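Local coordinates for SnoaL-like domain-containing protein (PDB 3G8Z) that is of unknown function but adopts the cystatin-like fold of the SnoaL-like polyketide cyclase family and forms a two-chain assembly, at residues K27-A32 and A39-I44; V49-P54 and G61-M66; R88-M93 and A100-F105; G118-R123 and V132-A137. All coordinates share one frame; numbering follows the deposited sequence.

In the fold
The four contacts follow one another along the chain, each closing before the next opens. Contact 1 packs helix 22-35 against helix 38-44; the other three are antiparallel strand pairs of a single mixed sheet. Contact 4 lies nearest the middle of the chain, its centre about 9 Å from that of contact 3 and about 12 Å from that of contact 2, which flank it. Contacts 2 and 3, centres about 20 Å apart, hold the outermost strands, 61-64 and 85-95. Tyr29 and Ile30 of contact 1 pack on one face of the sheet, while residues of contacts 3 and 4 on its other face meet the second subunit, which Pro54 of contact 2 also touches.

Contact 1 of 4, residues K27-A32 and A39-I44; sequences KSYITA and ATLGSI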
loop_
_atom_site.group_PDB
_atom_site.type_symbol
_atom_site.label_atom_id
_atom_site.label_comp_id
_atom_site.label_asym_id
_atom_site.label_seq_id
_atom_site.Cartn_x
_atom_site.Cartn_y
_atom_site.Cartn_z
ATOM N N LYS A 27 6.536 -5.702 11.694
ATOM C CA LYS A 27 6.077 -6.963 12.278
ATOM C C LYS A 27 5.821 -6.792 13.761
ATOM O O LYS A 27 4.883 -7.369 14.299
ATOM C CB LYS A 27 7.098 -8.080 12.037
ATOM C CG LYS A 27 7.080 -8.556 10.589
ATOM C CD LYS A 27 8.080 -9.673 10.328
ATOM C CE LYS A 27 7.880 -10.274 8.954
ATOM N NZ LYS A 27 9.047 -11.161 8.626
ATOM N N SER A 28 6.656 -5.998 14.422
ATOM C CA SER A 28 6.486 -5.756 15.857
ATOM C C SER A 28 5.187 -5.005 16.107
ATOM O O SER A 28 4.449 -5.287 17.061
ATOM C CB SER A 28 7.693 -4.972 16.402
ATOM O OG SER A 28 7.458 -4.548 17.726
ATOM N N TYR A 29 4.924 -4.037 15.234
ATOM C CA TYR A 29 3.709 -3.238 15.271
ATOM C C TYR A 29 2.451 -4.103 15.119
ATOM O O TYR A 29 1.508 -3.984 15.917
ATOM C CB TYR A 29 3.779 -2.160 14.168
ATOM C CG TYR A 29 2.479 -1.408 13.953
ATOM C CD1 TYR A 29 2.131 -0.350 14.781
ATOM C CD2 TYR A 29 1.610 -1.762 12.932
ATOM C CE1 TYR A 29 0.952 0.339 14.596
ATOM C CE2 TYR A 29 0.424 -1.084 12.740
ATOM C CZ TYR A 29 0.114 -0.029 13.581
ATOM O OH TYR A 29 -1.067 0.651 13.418
ATOM N N ILE A 30 2.426 -4.952 14.088
ATOM C CA ILE A 30 1.292 -5.845 13.855
ATOM C C ILE A 30 1.127 -6.856 14.990
ATOM O O ILE A 30 0.020 -7.066 15.475
ATOM C CB ILE A 30 1.399 -6.583 12.509
ATOM C CG1 ILE A 30 1.377 -5.582 11.341
ATOM C CG2 ILE A 30 0.264 -7.622 12.356
ATOM C CD1 ILE A 30 0.025 -4.890 11.126
ATOM N N THR A 31 2.207 -7.469 15.445
ATOM C CA THR A 31 2.097 -8.396 16.562
ATOM C C THR A 31 1.495 -7.700 17.795
ATOM O O THR A 31 0.669 -8.273 18.520
ATOM C CB THR A 31 3.454 -8.968 16.900
ATOM O OG1 THR A 31 3.894 -9.756 15.793
ATOM C CG2 THR A 31 3.413 -9.810 18.185
ATOM N N ALA A 32 1.890 -6.457 18.022
ATOM C CA ALA A 32 1.440 -5.740 19.213
ATOM C C ALA A 32 -0.050 -5.396 19.115
ATOM O O ALA A 32 -0.808 -5.543 20.089
ATOM C CB ALA A 32 2.303 -4.499 19.450
ATOM N N ALA A 39 1.996 -1.349 25.488
ATOM C CA ALA A 39 3.347 -0.898 25.818
ATOM C C ALA A 39 4.204 -0.795 24.570
ATOM O O ALA A 39 4.943 0.158 24.396
ATOM C CB ALA A 39 3.995 -1.839 26.807
ATOM N N THR A 40 4.146 -1.799 23.713
ATOM C CA THR A 40 4.948 -1.747 22.496
ATOM C C THR A 40 4.412 -0.609 21.626
ATOM O O THR A 40 5.153 0.231 21.160
ATOM C CB THR A 40 4.871 -3.061 21.704
ATOM O OG1 THR A 40 5.630 -4.076 22.376
ATOM C CG2 THR A 40 5.406 -2.869 20.264
ATOM N N LEU A 41 3.103 -0.571 21.441
ATOM C CA LEU A 41 2.492 0.391 20.516
ATOM C C LEU A 41 2.813 1.819 20.942
ATOM O O LEU A 41 3.117 2.669 20.112
ATOM C CB LEU A 41 0.972 0.211 20.457
ATOM C CG LEU A 41 0.417 -0.901 19.601
ATOM C CD1 LEU A 41 -1.137 -0.840 19.570
ATOM C CD2 LEU A 41 0.979 -0.840 18.206
ATOM N N GLY A 42 2.779 2.060 22.241
ATOM C CA GLY A 42 3.047 3.390 22.790
ATOM C C GLY A 42 4.486 3.810 22.644
ATOM O O GLY A 42 4.813 4.988 22.775
ATOM N N SER A 43 5.349 2.835 22.387
ATOM C CA SER A 43 6.779 3.054 22.324
ATOM C C SER A 43 7.304 3.093 20.906
ATOM O O SER A 43 8.201 3.863 20.611
ATOM C CB SER A 43 7.517 1.930 23.047
ATOM O OG SER A 43 6.915 1.633 24.295
ATOM N N ILE A 44 6.785 2.233 20.034
ATOM C CA ILE A 44 7.324 2.152 18.680
ATOM C C ILE A 44 6.611 3.085 17.699
ATOM O O ILE A 44 7.089 3.266 16.589
ATOM C CB ILE A 44 7.315 0.720 18.101
ATOM C CG1 ILE A 44 5.895 0.226 17.900
ATOM C CG2 ILE A 44 8.118 -0.243 18.980
ATOM C CD1 ILE A 44 5.843 -1.000 17.024
#
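The ring of Tyr29 has Leu122 CD1 above its plane, toward the rim, on the side away from Leu41. CD2 of Leu41 comes in at a slant, 3.6 Å from Tyr29 CD1. Near the ring plane stand Asp120 OD2, by CE2, and, at the edge, the CD1 methyl of Ile44. With its CG anti to the backbone N (chi1 170°), Tyr29 extends past helix 38-44 into the interior, and its OH is hydrogen-bonded to a glycerol molecule probably left from crystallisation.

Ile44 is modelled in two conformers, and its contacts hold for the one described here. In it, CD1 rests against the start of the aromatic residue, 3.7 Å from Tyr29 CB. One turn further along helix 22-35, the methyl of Ala32 meets Thr40, with Ala32 CB 3.6 Å from Thr40 CG2. That same Thr40 methyl touches Ser28 OG. Thr40 thus presents its carbon branch to the neighbouring helix, and its hydroxyl OG1 bonds to Asp37 in the connection between the helices. Leu41 fills in beside it, its CG 4.1 Å from Ala32 CB.

No hydrogen bond crosses; small side chains and methyls do the packing, with the segment axes 9.1 Å apart at 144°. This is an antiparallel helical hairpin, the N-terminal helical pair laid on the curved sheet of the cystatin-like, SnoaL-like fold.

Contact 2 of 4, residues V49-P54 and G61-M66; sequences VIWHQP and GTHRGM. With GOL (glycerol), chain D.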
loop_
_atom_site.group_PDB
_atom_site.type_symbol
_atom_site.label_atom_id
_atom_site.label_comp_id
_atom_site.label_asym_id
_atom_site.label_seq_id
_atom_site.Cartn_x
_atom_site.Cartn_y
_atom_site.Cartn_z
ATOM N N VAL A 49 3.380 11.001 15.405
ATOM C CA VAL A 49 2.850 10.178 14.312
ATOM C C VAL A 49 1.734 10.896 13.542
ATOM O O VAL A 49 0.845 11.527 14.132
ATOM C CB VAL A 49 2.302 8.808 14.829
ATOM C CG1 VAL A 49 1.128 9.025 15.777
ATOM C CG2 VAL A 49 1.889 7.860 13.649
ATOM N N ILE A 50 1.798 10.820 12.220
ATOM C CA ILE A 50 0.715 11.294 11.362
ATOM C C ILE A 50 -0.098 10.084 10.931
ATOM O O ILE A 50 0.417 9.180 10.304
ATOM C CB ILE A 50 1.242 11.986 10.095
ATOM C CG1 ILE A 50 2.143 13.174 10.455
ATOM C CG2 ILE A 50 0.071 12.444 9.232
ATOM C CD1 ILE A 50 3.006 13.665 9.280
ATOM N N TRP A 51 -1.370 10.062 11.296
ATOM C CA TRP A 51 -2.201 8.873 11.106
ATOM C C TRP A 51 -3.381 9.180 10.177
ATOM O O TRP A 51 -4.250 9.990 10.527
ATOM C CB TRP A 51 -2.705 8.439 12.478
ATOM C CG TRP A 51 -3.486 7.196 12.491
ATOM C CD1 TRP A 51 -4.754 7.020 12.024
ATOM C CD2 TRP A 51 -3.071 5.935 13.014
ATOM N NE1 TRP A 51 -5.155 5.717 12.213
ATOM C CE2 TRP A 51 -4.138 5.031 12.825
ATOM C CE3 TRP A 51 -1.908 5.484 13.639
ATOM C CZ2 TRP A 51 -4.074 3.703 13.251
ATOM C CZ3 TRP A 51 -1.854 4.163 14.059
ATOM C CH2 TRP A 51 -2.920 3.294 13.857
ATOM N N HIS A 52 -3.395 8.575 8.990
ATOM C CA HIS A 52 -4.464 8.824 8.004
ATOM C C HIS A 52 -5.496 7.688 8.012
ATOM O O HIS A 52 -5.208 6.564 7.591
ATOM C CB HIS A 52 -3.915 8.959 6.580
ATOM C CG HIS A 52 -2.756 9.899 6.443
ATOM N ND1 HIS A 52 -2.913 11.263 6.353
ATOM C CD2 HIS A 52 -1.433 9.662 6.303
ATOM C CE1 HIS A 52 -1.727 11.833 6.207
ATOM N NE2 HIS A 52 -0.812 10.878 6.141
ATOM N N GLN A 53 -6.690 7.981 8.494
ATOM C CA GLN A 53 -7.745 6.994 8.574
ATOM C C GLN A 53 -8.771 7.322 7.501
ATOM O O GLN A 53 -9.361 8.416 7.509
ATOM C CB GLN A 53 -8.373 7.052 9.968
ATOM C CG GLN A 53 -9.410 5.964 10.258
ATOM C CD GLN A 53 -8.818 4.642 10.732
ATOM O OE1 GLN A 53 -7.863 4.612 11.512
ATOM N NE2 GLN A 53 -9.391 3.545 10.264
ATOM N N PRO A 54 -8.990 6.391 6.569
ATOM C CA PRO A 54 -9.861 6.622 5.441
ATOM C C PRO A 54 -11.333 6.620 5.801
ATOM O O PRO A 54 -11.717 6.260 6.913
ATOM C CB PRO A 54 -9.550 5.435 4.531
ATOM C CG PRO A 54 -9.172 4.374 5.442
ATOM C CD PRO A 54 -8.429 5.034 6.550
ATOM N N GLY A 61 -10.152 10.664 8.847
ATOM C CA GLY A 61 -9.378 11.888 8.746
ATOM C C GLY A 61 -7.930 11.690 9.099
ATOM O O GLY A 61 -7.499 10.574 9.373
ATOM N N THR A 62 -7.178 12.781 9.089
ATOM C CA THR A 62 -5.777 12.724 9.462
ATOM C C THR A 62 -5.617 13.215 10.889
ATOM O O THR A 62 -6.130 14.270 11.260
ATOM C CB THR A 62 -4.904 13.529 8.490
ATOM O OG1 THR A 62 -5.017 12.939 7.193
ATOM C CG2 THR A 62 -3.451 13.479 8.908
ATOM N N HIS A 63 -4.934 12.423 11.695
ATOM C CA HIS A 63 -4.720 12.739 13.092
ATOM C C HIS A 63 -3.227 12.835 13.324
ATOM O O HIS A 63 -2.471 12.077 12.743
ATOM C CB HIS A 63 -5.328 11.641 13.939
ATOM C CG HIS A 63 -6.713 11.290 13.512
ATOM N ND1 HIS A 63 -7.798 12.089 13.802
ATOM C CD2 HIS A 63 -7.188 10.254 12.784
ATOM C CE1 HIS A 63 -8.888 11.544 13.285
ATOM N NE2 HIS A 63 -8.543 10.429 12.662
ATOM N N ARG A 64 -2.813 13.750 14.189
ATOM C CA ARG A 64 -1.399 13.996 14.415
ATOM C C ARG A 64 -1.066 13.944 15.897
ATOM O O ARG A 64 -1.714 14.600 16.714
ATOM C CB ARG A 64 -1.014 15.362 13.860
ATOM C CG ARG A 64 0.447 15.716 14.049
ATOM C CD ARG A 64 1.281 15.180 12.931
ATOM N NE ARG A 64 2.643 15.705 12.928
ATOM C CZ ARG A 64 3.171 16.454 11.961
ATOM N NH1 ARG A 64 2.459 16.812 10.897
ATOM N NH2 ARG A 64 4.430 16.856 12.062
ATOM N N GLY A 65 -0.041 13.172 16.233
ATOM C CA GLY A 65 0.410 13.057 17.591
ATOM C C GLY A 65 -0.264 11.941 18.349
ATOM O O GLY A 65 -1.463 11.742 18.220
HETATM N N MSE A 66 0.525 11.221 19.137
HETATM C CA MSE A 66 0.012 10.168 20.012
HETATM C C MSE A 66 -0.934 10.716 21.072
HETATM O O MSE A 66 -1.760 9.968 21.598
HETATM C CB MSE A 66 1.155 9.408 20.678
HETATM C CG MSE A 66 1.788 8.380 19.783
HETATM SE SE MSE A 66 0.538 6.979 19.233
HETATM C CE MSE A 66 0.157 6.238 20.969
HETATM C C1 GOL D . -8.507 11.146 5.325
HETATM O O1 GOL D . -9.636 10.302 5.420
HETATM C C2 GOL D . -7.446 10.496 4.450
HETATM O O2 GOL D . -6.254 11.239 4.518
HETATM C C3 GOL D . -7.170 9.068 4.906
HETATM O O3 GOL D . -6.059 8.570 4.194
#
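A beta hairpin of strands 49-53 and 61-64 makes this contact, closed by antiparallel backbone bonds. Trp51 and His63 form a hydrogen-bonded pair, with Trp51 N to His63 O at 2.7 Å and His63 N to Trp51 O at 2.8 Å; Gln53 and Gly61 repeat the pattern. At the far end Gly65 N, in the N-cap position of helix 66-79, donates a hydrogen bond to Val49 O.

On the face of Ile50, His52, Thr62 and Arg64, His52 and Thr62 lie alongside each other. His52 ND1 and Thr62 OG1 are 2.8 Å apart in a hydrogen bond whose donor could be either, the hydroxyl sitting at the ring edge in its plane. Glu131 takes the other nitrogen, NE2, so the imidazole is held at both ends and its rotation fixed. Further along, in one of the two modelled positions of Arg64, Ile50 CD1 lies over a face of the guanidinium, near the rim, 3.6 Å from Arg64 NH1.

This hairpin forms one margin of the mixed sheet, strand 61-64 being outermost and strand 49-53 running parallel to strand 128-136. On the opposite face Trp51, its CG anti to the backbone N (chi1 -176°), sends its indole toward helix 66-79. Trp51 NE1 donates to Gln53 OE1 at 3.0 Å, almost straight at 177° and in the indole plane. A glycerol, probably from the crystallisation liquor, binds Gln53 O through its O1.

Contact 3 of 4, residues R88-M93 and A100-F105; sequences RADDYM and AITLEF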
loop_
_atom_site.group_PDB
_atom_site.type_symbol
_atom_site.label_atom_id
_atom_site.label_comp_id
_atom_site.label_asym_id
_atom_site.label_seq_id
_atom_site.Cartn_x
_atom_site.Cartn_y
_atom_site.Cartn_z
ATOM N N ARG A 88 -5.531 -11.487 10.114
ATOM C CA ARG A 88 -4.491 -12.172 9.380
ATOM C C ARG A 88 -3.600 -11.159 8.731
ATOM O O ARG A 88 -4.092 -10.227 8.128
ATOM C CB ARG A 88 -5.078 -13.080 8.282
ATOM C CG ARG A 88 -4.060 -14.127 7.764
ATOM C CD ARG A 88 -4.535 -14.856 6.514
ATOM N NE ARG A 88 -4.791 -13.898 5.441
ATOM C CZ ARG A 88 -6.006 -13.593 4.981
ATOM N NH1 ARG A 88 -7.075 -14.177 5.496
ATOM N NH2 ARG A 88 -6.148 -12.694 4.012
ATOM N N ALA A 89 -2.293 -11.340 8.866
ATOM C CA ALA A 89 -1.336 -10.538 8.144
ATOM C C ALA A 89 -0.723 -11.421 7.072
ATOM O O ALA A 89 -0.292 -12.533 7.350
ATOM C CB ALA A 89 -0.245 -10.002 9.066
ATOM N N ASP A 90 -0.685 -10.918 5.849
ATOM C CA ASP A 90 -0.201 -11.700 4.735
ATOM C C ASP A 90 1.248 -11.360 4.427
ATOM O O ASP A 90 2.147 -12.077 4.865
ATOM C CB ASP A 90 -1.093 -11.499 3.530
ATOM C CG ASP A 90 -2.509 -11.966 3.789
ATOM O OD1 ASP A 90 -2.686 -13.094 4.284
ATOM O OD2 ASP A 90 -3.440 -11.194 3.522
ATOM N N ASP A 91 1.492 -10.276 3.709
ATOM C CA ASP A 91 2.848 -9.938 3.296
ATOM C C ASP A 91 3.296 -8.597 3.862
ATOM O O ASP A 91 2.504 -7.671 3.964
ATOM C CB ASP A 91 2.933 -9.882 1.765
ATOM C CG ASP A 91 2.807 -11.251 1.121
ATOM O OD1 ASP A 91 3.568 -12.160 1.510
ATOM O OD2 ASP A 91 1.960 -11.420 0.221
ATOM N N TYR A 92 4.578 -8.511 4.214
ATOM C CA TYR A 92 5.238 -7.255 4.559
ATOM C C TYR A 92 6.192 -6.903 3.438
ATOM O O TYR A 92 7.079 -7.693 3.114
ATOM C CB TYR A 92 6.059 -7.398 5.837
ATOM C CG TYR A 92 5.229 -7.747 7.048
ATOM C CD1 TYR A 92 4.790 -9.044 7.270
ATOM C CD2 TYR A 92 4.916 -6.780 7.987
ATOM C CE1 TYR A 92 4.023 -9.351 8.389
ATOM C CE2 TYR A 92 4.183 -7.074 9.087
ATOM C CZ TYR A 92 3.723 -8.356 9.283
ATOM O OH TYR A 92 2.996 -8.610 10.420
HETATM N N MSE A 93 6.039 -5.716 2.871
HETATM C CA MSE A 93 6.826 -5.311 1.716
HETATM C C MSE A 93 7.436 -3.945 1.920
HETATM O O MSE A 93 6.751 -3.027 2.385
HETATM C CB MSE A 93 5.898 -5.274 0.509
HETATM C CG MSE A 93 5.133 -6.568 0.305
HETATM SE SE MSE A 93 4.028 -6.425 -1.243
HETATM C CE MSE A 93 2.797 -7.939 -0.971
ATOM N N ALA A 100 4.442 -1.757 3.247
ATOM C CA ALA A 100 3.034 -2.138 3.066
ATOM C C ALA A 100 2.803 -3.501 3.654
ATOM O O ALA A 100 3.591 -4.444 3.438
ATOM C CB ALA A 100 2.616 -2.132 1.610
ATOM N N ILE A 101 1.741 -3.588 4.446
ATOM C CA ILE A 101 1.325 -4.845 5.014
ATOM C C ILE A 101 -0.053 -5.147 4.485
ATOM O O ILE A 101 -0.987 -4.402 4.751
ATOM C CB ILE A 101 1.270 -4.807 6.550
ATOM C CG1 ILE A 101 2.562 -4.172 7.094
ATOM C CG2 ILE A 101 1.040 -6.246 7.089
ATOM C CD1 ILE A 101 2.384 -3.248 8.270
ATOM N N THR A 102 -0.176 -6.252 3.748
ATOM C CA THR A 102 -1.441 -6.732 3.270
ATOM C C THR A 102 -2.014 -7.603 4.367
ATOM O O THR A 102 -1.285 -8.369 5.007
ATOM C CB THR A 102 -1.309 -7.547 1.950
ATOM O OG1 THR A 102 -0.254 -8.501 2.090
ATOM C CG2 THR A 102 -0.978 -6.616 0.796
ATOM N N LEU A 103 -3.314 -7.489 4.577
ATOM C CA LEU A 103 -3.922 -8.098 5.727
ATOM C C LEU A 103 -5.413 -8.253 5.582
ATOM O O LEU A 103 -6.025 -7.846 4.577
ATOM C CB LEU A 103 -3.556 -7.307 6.991
ATOM C CG LEU A 103 -3.767 -5.807 6.961
ATOM C CD1 LEU A 103 -5.268 -5.522 7.085
ATOM C CD2 LEU A 103 -2.927 -5.098 8.054
ATOM N N GLU A 104 -5.980 -8.923 6.570
ATOM C CA GLU A 104 -7.410 -9.042 6.719
ATOM C C GLU A 104 -7.794 -8.457 8.059
ATOM O O GLU A 104 -7.123 -8.693 9.074
ATOM C CB GLU A 104 -7.840 -10.507 6.685
ATOM C CG GLU A 104 -9.347 -10.684 6.725
ATOM C CD GLU A 104 -9.775 -12.089 7.069
ATOM O OE1 GLU A 104 -9.415 -12.588 8.177
ATOM O OE2 GLU A 104 -10.494 -12.680 6.230
ATOM N N PHE A 105 -8.866 -7.680 8.089
ATOM C CA PHE A 105 -9.359 -7.283 9.379
ATOM C C PHE A 105 -10.814 -7.647 9.547
ATOM O O PHE A 105 -11.526 -7.900 8.571
ATOM C CB PHE A 105 -9.032 -5.824 9.684
ATOM C CG PHE A 105 -9.621 -4.860 8.745
ATOM C CD1 PHE A 105 -10.875 -4.347 8.973
ATOM C CD2 PHE A 105 -8.901 -4.423 7.636
ATOM C CE1 PHE A 105 -11.441 -3.416 8.095
ATOM C CE2 PHE A 105 -9.448 -3.513 6.752
ATOM C CZ PHE A 105 -10.729 -3.002 6.972
HETATM O O HOH W 1 -0.036 -9.840 -0.251
#
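Here the beta hairpin of strands 85-95 and 98-109 carries a beta bulge: the register slips by one residue between the pairs Ala89-Leu103 and Tyr92-Ile101. Asp90 and Asp91 together face Thr102. Asp90 N donates to Thr102 O at 2.8 Å, and Asp91 N turns instead to the side-chain oxygen Thr102 OG1 at 3.0 Å. That hydroxyl stands between the backbone N and the carbonyl carbon of its own residue (chi1 48°), which brings it in front of the Asp91 amide. A water joins Thr102 OG1 to Asp91 OD2, donating to the carboxylate.

Beyond the bulge, Ile101 lies over one face of the Tyr92 ring, its CG2 4.0 Å from the ring centroid in a CH-pi contact. Helix 22-35 packs on Tyr92 too, through Ile23, Ala26, Lys27 and Ile30.

At the other end Arg88, bent at chi3, holds Asp90 side-on: NE bonds to OD1, modelled so short that its exact length is doubtful, and NH2 to OD2, each in the guanidinium plane and each on a syn lone pair. Glu104, on the facing strand, sets its CB over a guanidinium face, and Arg88 NH1 makes a long salt bridge to Glu104 OE2, 3.8 Å. Ser87 bonds to Glu104 OE1. Set between two carboxylates, the arginine charge is probably balanced mainly by the two-point grip on Asp90, with Glu104 perhaps adding a weaker pull.

Contact 4 of 4, residues G118-R123 and V132-A137; sequences GVDLLR and VRLFSA
Leu121 and Phe135 meet across the beta hairpin of strands 112-125 and 128-136, neighbours in the middle of the mixed sheet of this cystatin-like fold. Backbone bonds tie two hydrogen-bonded pairs. In one, Leu121 N reaches Arg133 O at 2.8 Å and Arg133 N returns to Leu121 O at 2.9 Å. In the other, Phe135 N lies nearly in line with the C=O of Val119, though its N-H is bent away (138°), whereas Val119 N sits above the carbonyl plane of Phe135 O, 37° out of it.

Apolar contacts fall on both faces. Leu121 CD2 comes obliquely to the Phe135 ring, 3.9 Å from CE1, on the face that packs against the second subunit; there Leu121 meets Phe135 of that subunit, and Val119 its Thr102. On the other face Leu122 and Val132 lie side by side, Leu122 CD2 3.9 Å from Val132 CG2, and Leu122 continues onto Ala26 and Tyr29 of helix 22-35.

Several polar groups have partners beyond the pair. Leu134 O accepts from Ser95 OG of the second subunit, and Ser136 OG bonds to Glu142. Asp120, buried beside Leu134, binds a glycerol through OD2, while its OD1 touches Leu134 CD2 at 3.5 Å.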
loop_
_atom_site.group_PDB
_atom_site.type_symbol
_atom_site.label_atom_id
_atom_site.label_comp_id
_atom_site.label_asym_id
_atom_site.label_seq_id
_atom_site.Cartn_x
_atom_site.Cartn_y
_atom_site.Cartn_z
ATOM N N GLY A 118 -7.396 -5.519 3.720
ATOM C CA GLY A 118 -6.904 -4.152 3.891
ATOM C C GLY A 118 -5.426 -4.090 3.620
ATOM O O GLY A 118 -4.779 -5.117 3.416
ATOM N N VAL A 119 -4.882 -2.881 3.623
ATOM C CA VAL A 119 -3.441 -2.683 3.563
ATOM C C VAL A 119 -3.105 -1.580 4.546
ATOM O O VAL A 119 -3.774 -0.563 4.564
ATOM C CB VAL A 119 -2.961 -2.257 2.142
ATOM C CG1 VAL A 119 -1.401 -2.160 2.060
ATOM C CG2 VAL A 119 -3.485 -3.217 1.076
ATOM N N ASP A 120 -2.105 -1.818 5.396
ATOM C CA ASP A 120 -1.546 -0.772 6.242
ATOM C C ASP A 120 -0.269 -0.314 5.622
ATOM O O ASP A 120 0.580 -1.140 5.292
ATOM C CB ASP A 120 -1.237 -1.270 7.637
ATOM C CG ASP A 120 -2.450 -1.449 8.473
ATOM O OD1 ASP A 120 -3.571 -1.555 7.895
ATOM O OD2 ASP A 120 -2.282 -1.512 9.721
ATOM N N LEU A 121 -0.137 0.994 5.432
ATOM C CA LEU A 121 1.111 1.577 4.968
ATOM C C LEU A 121 1.769 2.306 6.134
ATOM O O LEU A 121 1.165 3.194 6.724
ATOM C CB LEU A 121 0.892 2.544 3.792
ATOM C CG LEU A 121 1.117 2.006 2.361
ATOM C CD1 LEU A 121 2.578 1.681 2.124
ATOM C CD2 LEU A 121 0.271 0.775 2.115
ATOM N N LEU A 122 3.000 1.917 6.464
ATOM C CA LEU A 122 3.743 2.536 7.559
ATOM C C LEU A 122 4.987 3.185 7.009
ATOM O O LEU A 122 5.696 2.568 6.195
ATOM C CB LEU A 122 4.191 1.497 8.602
ATOM C CG LEU A 122 3.134 0.531 9.148
ATOM C CD1 LEU A 122 3.771 -0.438 10.153
ATOM C CD2 LEU A 122 1.976 1.264 9.763
ATOM N N ARG A 123 5.265 4.400 7.455
ATOM C CA ARG A 123 6.533 5.040 7.171
ATOM C C ARG A 123 7.360 4.977 8.440
ATOM O O ARG A 123 6.886 5.345 9.492
ATOM C CB ARG A 123 6.363 6.493 6.747
ATOM C CG ARG A 123 7.675 7.090 6.271
ATOM C CD ARG A 123 7.510 8.380 5.462
ATOM N NE ARG A 123 6.720 9.391 6.126
ATOM C CZ ARG A 123 7.203 10.357 6.917
ATOM N NH1 ARG A 123 8.497 10.456 7.189
ATOM N NH2 ARG A 123 6.376 11.236 7.456
ATOM N N VAL A 132 1.218 6.690 9.256
ATOM C CA VAL A 132 0.367 5.532 9.041
ATOM C C VAL A 132 -0.719 5.937 8.043
ATOM O O VAL A 132 -1.341 7.002 8.205
ATOM C CB VAL A 132 -0.275 5.074 10.368
ATOM C CG1 VAL A 132 -1.323 3.992 10.134
ATOM C CG2 VAL A 132 0.816 4.577 11.375
ATOM N N ARG A 133 -0.908 5.130 7.002
ATOM C CA ARG A 133 -2.050 5.303 6.106
ATOM C C ARG A 133 -2.731 3.984 5.890
ATOM O O ARG A 133 -2.110 3.040 5.456
ATOM C CB ARG A 133 -1.666 5.897 4.745
ATOM C CG ARG A 133 -2.914 6.212 3.906
ATOM C CD ARG A 133 -2.573 6.758 2.564
ATOM N NE ARG A 133 -1.851 8.014 2.640
ATOM C CZ ARG A 133 -2.421 9.188 2.819
ATOM N NH1 ARG A 133 -3.734 9.269 2.968
ATOM N NH2 ARG A 133 -1.661 10.285 2.857
ATOM N N LEU A 134 -4.017 3.939 6.213
ATOM C CA LEU A 134 -4.780 2.713 6.179
ATOM C C LEU A 134 -5.652 2.668 4.922
ATOM O O LEU A 134 -6.145 3.696 4.455
ATOM C CB LEU A 134 -5.651 2.615 7.438
ATOM C CG LEU A 134 -4.889 2.678 8.788
ATOM C CD1 LEU A 134 -5.759 2.359 9.981
ATOM C CD2 LEU A 134 -3.712 1.783 8.758
ATOM N N PHE A 135 -5.841 1.456 4.409
ATOM C CA PHE A 135 -6.633 1.210 3.239
ATOM C C PHE A 135 -7.564 0.031 3.538
ATOM O O PHE A 135 -7.144 -0.963 4.138
ATOM C CB PHE A 135 -5.742 0.822 2.057
ATOM C CG PHE A 135 -4.868 1.911 1.579
ATOM C CD1 PHE A 135 -3.647 2.151 2.194
ATOM C CD2 PHE A 135 -5.226 2.665 0.479
ATOM C CE1 PHE A 135 -2.821 3.157 1.733
ATOM C CE2 PHE A 135 -4.418 3.650 0.023
ATOM C CZ PHE A 135 -3.204 3.907 0.652
ATOM N N SER A 136 -8.806 0.140 3.088
ATOM C CA SER A 136 -9.787 -0.929 3.284
ATOM C C SER A 136 -10.446 -1.328 1.993
ATOM O O SER A 136 -10.764 -0.478 1.147
ATOM C CB SER A 136 -10.887 -0.455 4.225
ATOM O OG SER A 136 -10.375 -0.169 5.499
ATOM N N ALA A 137 -10.727 -2.616 1.845
ATOM C CA ALA A 137 -11.306 -3.102 0.599
ATOM C C ALA A 137 -12.775 -2.747 0.469
ATOM O O ALA A 137 -13.295 -2.693 -0.631
ATOM C CB ALA A 137 -11.137 -4.625 0.495
#